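Local coordinates for protein Apc35852 (Geobacillus stearothermophilus, PDB 1U9C) that is of unknown function but belongs to the DJ-1/PfpI family, whose members include chaperones, cysteine proteases and related enzymes built round a reactive cysteine, at residues S5-L9 with L220-E224; L28-V33 with W69-E73. All blocks are in the same frame, centred on the assembly; numbering follows the deposited sequence.

Contact 1 of 2, residues S5-L9 with L220-E224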
# COMPACT_ATOMS: atom_id res chain seq x y z
N SER A 5 7.55 9.55 -19.58
CA SER A 5 7.59 8.49 -18.61
C SER A 5 6.29 8.26 -17.87
O SER A 5 5.53 9.16 -17.64
CB SER A 5 8.64 8.79 -17.56
OG SER A 5 8.25 9.91 -16.80
N LYS A 6 6.08 7.02 -17.51
CA LYS A 6 4.98 6.67 -16.62
C LYS A 6 5.17 7.35 -15.27
O LYS A 6 6.30 7.63 -14.82
CB LYS A 6 4.98 5.16 -16.47
CG LYS A 6 4.70 4.36 -17.74
CD LYS A 6 3.27 4.54 -18.22
CE LYS A 6 2.95 3.74 -19.50
NZ LYS A 6 1.67 4.11 -20.08
N ARG A 7 4.05 7.57 -14.62
CA ARG A 7 3.98 8.29 -13.36
C ARG A 7 3.32 7.41 -12.33
O ARG A 7 2.27 6.82 -12.55
CB ARG A 7 3.20 9.59 -13.48
CG ARG A 7 3.70 10.62 -14.51
CD ARG A 7 2.99 11.95 -14.43
NE ARG A 7 3.25 12.66 -13.17
CZ ARG A 7 2.36 13.34 -12.42
NH1 ARG A 7 1.06 13.42 -12.70
NH2 ARG A 7 2.80 13.93 -11.31
N VAL A 8 3.93 7.32 -11.17
CA VAL A 8 3.47 6.49 -10.05
C VAL A 8 3.21 7.38 -8.84
O VAL A 8 4.07 8.16 -8.44
CB VAL A 8 4.46 5.36 -9.68
CG1 VAL A 8 3.94 4.54 -8.55
CG2 VAL A 8 4.74 4.49 -10.88
N LEU A 9 2.04 7.22 -8.25
CA LEU A 9 1.68 7.89 -6.99
C LEU A 9 1.89 6.90 -5.85
O LEU A 9 1.30 5.82 -5.86
CB LEU A 9 0.21 8.32 -7.02
CG LEU A 9 -0.33 8.93 -5.73
CD1 LEU A 9 0.35 10.24 -5.41
CD2 LEU A 9 -1.84 9.08 -5.85
N LEU A 220 2.86 -1.71 -16.28
CA LEU A 220 3.13 -0.45 -16.95
C LEU A 220 3.84 -0.65 -18.29
O LEU A 220 3.56 0.03 -19.28
CB LEU A 220 3.95 0.43 -16.00
CG LEU A 220 3.18 0.97 -14.81
CD1 LEU A 220 4.13 1.66 -13.87
CD2 LEU A 220 2.14 1.96 -15.27
N GLU A 221 4.74 -1.63 -18.35
CA GLU A 221 5.44 -1.96 -19.60
C GLU A 221 4.45 -2.33 -20.71
O GLU A 221 4.67 -2.04 -21.87
CB GLU A 221 6.43 -3.12 -19.32
CG GLU A 221 7.72 -2.69 -18.62
CD GLU A 221 8.61 -3.85 -18.21
OE1 GLU A 221 8.13 -5.03 -18.20
OE2 GLU A 221 9.78 -3.59 -17.82
N GLU A 222 3.36 -3.02 -20.36
CA GLU A 222 2.33 -3.41 -21.29
C GLU A 222 1.61 -2.23 -21.94
O GLU A 222 1.02 -2.37 -22.98
CB GLU A 222 1.32 -4.29 -20.56
CG GLU A 222 1.87 -5.68 -20.21
CD GLU A 222 1.05 -6.39 -19.14
OE1 GLU A 222 -0.16 -6.11 -18.93
OE2 GLU A 222 1.61 -7.25 -18.46
N ARG A 223 1.64 -1.10 -21.24
CA ARG A 223 0.85 0.09 -21.61
C ARG A 223 1.72 1.18 -22.19
O ARG A 223 1.33 2.31 -22.26
CB ARG A 223 0.19 0.64 -20.36
CG ARG A 223 -0.64 -0.31 -19.64
CD ARG A 223 -1.13 0.15 -18.31
NE ARG A 223 -1.78 -1.01 -17.79
CZ ARG A 223 -2.87 -1.07 -17.15
NH1 ARG A 223 -3.44 -0.01 -16.66
NH2 ARG A 223 -3.39 -2.27 -16.93
N GLU A 224 2.94 0.84 -22.57
CA GLU A 224 3.74 1.73 -23.37
C GLU A 224 3.04 1.84 -24.71
O GLU A 224 2.26 0.98 -25.08
CB GLU A 224 5.12 1.17 -23.63
CG GLU A 224 5.99 0.96 -22.40
CD GLU A 224 5.84 2.02 -21.35
OE1 GLU A 224 5.65 1.61 -20.18
OE2 GLU A 224 5.94 3.23 -21.66
OXT GLU A 224 3.23 2.81 -25.44

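Contact 2 of 2, residues L28-V33 with W69-E73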
# COMPACT_ATOMS: atom_id res chain seq x y z
N LEU A 28 9.15 0.72 6.60
CA LEU A 28 10.09 1.37 5.70
C LEU A 28 10.34 0.63 4.40
O LEU A 28 10.23 1.21 3.30
CB LEU A 28 11.38 1.73 6.44
CG LEU A 28 12.42 2.38 5.55
CD1 LEU A 28 11.98 3.69 4.89
CD2 LEU A 28 13.67 2.59 6.42
N GLU A 29 10.65 -0.66 4.45
CA GLU A 29 11.04 -1.38 3.26
C GLU A 29 9.94 -1.35 2.22
O GLU A 29 10.21 -1.44 1.01
CB GLU A 29 11.39 -2.86 3.62
CG GLU A 29 11.65 -3.78 2.43
CD GLU A 29 11.96 -5.20 2.76
OE1 GLU A 29 11.76 -5.65 3.92
OE2 GLU A 29 12.38 -5.88 1.79
N GLU A 30 8.70 -1.38 2.66
CA GLU A 30 7.56 -1.44 1.75
C GLU A 30 7.39 -0.20 0.89
O GLU A 30 6.73 -0.26 -0.14
CB GLU A 30 6.30 -1.76 2.52
CG GLU A 30 6.32 -3.18 3.11
CD GLU A 30 5.23 -3.48 4.04
OE1 GLU A 30 4.30 -2.74 4.18
OE2 GLU A 30 5.39 -4.57 4.70
N PHE A 31 7.94 0.91 1.35
CA PHE A 31 8.10 2.12 0.55
C PHE A 31 9.44 2.11 -0.20
O PHE A 31 9.47 2.35 -1.40
CB PHE A 31 8.04 3.37 1.44
CG PHE A 31 8.31 4.62 0.70
CD1 PHE A 31 7.35 5.20 -0.11
CD2 PHE A 31 9.58 5.21 0.70
CE1 PHE A 31 7.64 6.34 -0.84
CE2 PHE A 31 9.85 6.33 -0.00
CZ PHE A 31 8.90 6.90 -0.78
N ALA A 32 10.52 1.86 0.52
CA ALA A 32 11.85 2.11 -0.04
C ALA A 32 12.17 1.17 -1.21
O ALA A 32 12.71 1.61 -2.22
CB ALA A 32 12.93 1.99 1.03
N VAL A 33 11.87 -0.12 -1.10
CA VAL A 33 12.23 -1.03 -2.17
C VAL A 33 11.42 -0.70 -3.45
O VAL A 33 11.98 -0.57 -4.53
CB VAL A 33 12.09 -2.46 -1.69
CG1 VAL A 33 11.93 -3.44 -2.85
CG2 VAL A 33 13.28 -2.83 -0.78
N TRP A 69 18.74 2.77 0.06
CA TRP A 69 17.52 3.50 0.44
C TRP A 69 17.67 4.97 0.83
O TRP A 69 16.70 5.63 1.22
CB TRP A 69 16.84 2.78 1.63
CG TRP A 69 16.51 1.37 1.37
CD1 TRP A 69 16.58 0.69 0.21
CD2 TRP A 69 15.94 0.49 2.33
NE1 TRP A 69 16.13 -0.61 0.39
CE2 TRP A 69 15.75 -0.74 1.69
CE3 TRP A 69 15.63 0.60 3.69
CZ2 TRP A 69 15.25 -1.87 2.39
CZ3 TRP A 69 15.08 -0.52 4.34
CH2 TRP A 69 14.93 -1.69 3.67
N ALA A 70 18.87 5.52 0.67
CA ALA A 70 19.14 6.87 1.13
C ALA A 70 18.13 7.89 0.54
O ALA A 70 17.58 8.71 1.25
CB ALA A 70 20.52 7.30 0.74
N GLU A 71 17.91 7.85 -0.77
CA GLU A 71 17.01 8.81 -1.37
C GLU A 71 15.55 8.57 -0.96
O GLU A 71 14.75 9.49 -0.77
CB GLU A 71 17.14 8.76 -2.89
CG GLU A 71 18.44 9.37 -3.37
CD GLU A 71 18.76 8.87 -4.75
OE1 GLU A 71 19.32 7.73 -4.92
OE2 GLU A 71 18.42 9.63 -5.65
N ALA A 72 15.14 7.32 -0.83
CA ALA A 72 13.79 7.01 -0.32
C ALA A 72 13.56 7.55 1.06
O ALA A 72 12.52 8.15 1.33
CB ALA A 72 13.62 5.52 -0.34
N GLU A 73 14.52 7.36 1.93
CA GLU A 73 14.40 7.82 3.27
C GLU A 73 14.24 9.29 3.34
O GLU A 73 13.45 9.85 4.14
CB GLU A 73 15.58 7.38 4.13
CG GLU A 73 15.62 5.88 4.37
CD GLU A 73 16.99 5.30 4.64
OE1 GLU A 73 18.00 6.03 4.61
OE2 GLU A 73 17.01 4.07 4.78

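Contact 1 of 2, residues S5-L9 with L220-E224
K6 and V8 meet the C-terminal end of the chain, where helix 209-221 packs beside the first strand of the alpha/beta sandwich of the DJ-1/PfpI family. One hydrogen bond crosses the contact. K6 NZ gives it to R223 O at 2.8 Å, and the donor stands above the carbonyl plane, 59° out of it. K6 NZ also has a long, weak ion pair with D91. The K6 chain bends at its second torsion (chi2 -68°), which carries CD and CE past L220 toward the turn. That turn is a type I beta turn from E221 to E224. R223 contributes its carbonyl here, while its guanidinium group leads away to N199 and G122. The charge of E224 is near but not paired with the lysine: K6 NZ lies 4.6 Å from E224 OE2. The E224 carboxylate rests instead against the aliphatic part of the lysine, with OE1 3.5 Å from K6 CE. The apolar part is small. The two methyls of L220 meet different residues: CD2 faces K6, just before the strand, and CD1 faces V8 in it. L220 CD2 lies 4.1 Å from K6 CD, and L220 CD1 lies 4.2 Å from V8 CG2.

Contact 2 of 2, residues L28-V33 with W69-E73
W69 lays its indole against A32 at a helix-helix contact of the DJ-1/PfpI alpha/beta fold, where the start of helix 70-75 packs on helix 28-40. W69 itself is the N-cap residue of the shorter helix. A32 CB sits over one face of the indole, 3.7 Å from the centroid of the five-membered ring and 16° off its normal. This is a CH-pi contact. The first torsion of W69 (chi1 -57°) sets CG beside its backbone N and directs the ring toward helix 28-40, where it lies on A32. Three other side chains meet the indole obliquely. L28 CD2 comes to W69 CE3 at 3.9 Å. E29 CB lies 3.7 Å from W69 CH2. V33 CG2 approaches W69 NE1 at 3.8 Å. An alanine in place of W69 would probably leave L28, E29, A32 and V33 without their shared partner and open a gap between the helices. The helices also meet directly through small residues: A32 CB and A72 CB are 3.8 Å apart. F31 reaches round the side of this pair. Its CE2 touches A72 CB, and the ring edge faces the A72 carbonyl, with F31 CE2 3.5 Å from A72 O.

Overall arrangement
Contact 1 brings the two ends of the chain together, and contact 2 is nested in the sequence between them. Their centres are 20 Å apart; their nearest atoms are about 8 Å apart and do not touch. Strand 7-12 and helix 209-221 connect them. The strand starts in contact 1, and its M10 and V12 pack on F31 of contact 2. The helix ends in contact 1, while its S209 and R210 touch E29, E30 and V33. Contact 2 includes the segment next to the probable reactive cysteine: E30, on 28-33 but not touching 69-73, has its carboxylate close to C129, seen as the sulfinic acid. This closeness is consistent with the glutamate-cysteine site of DJ-1 relatives.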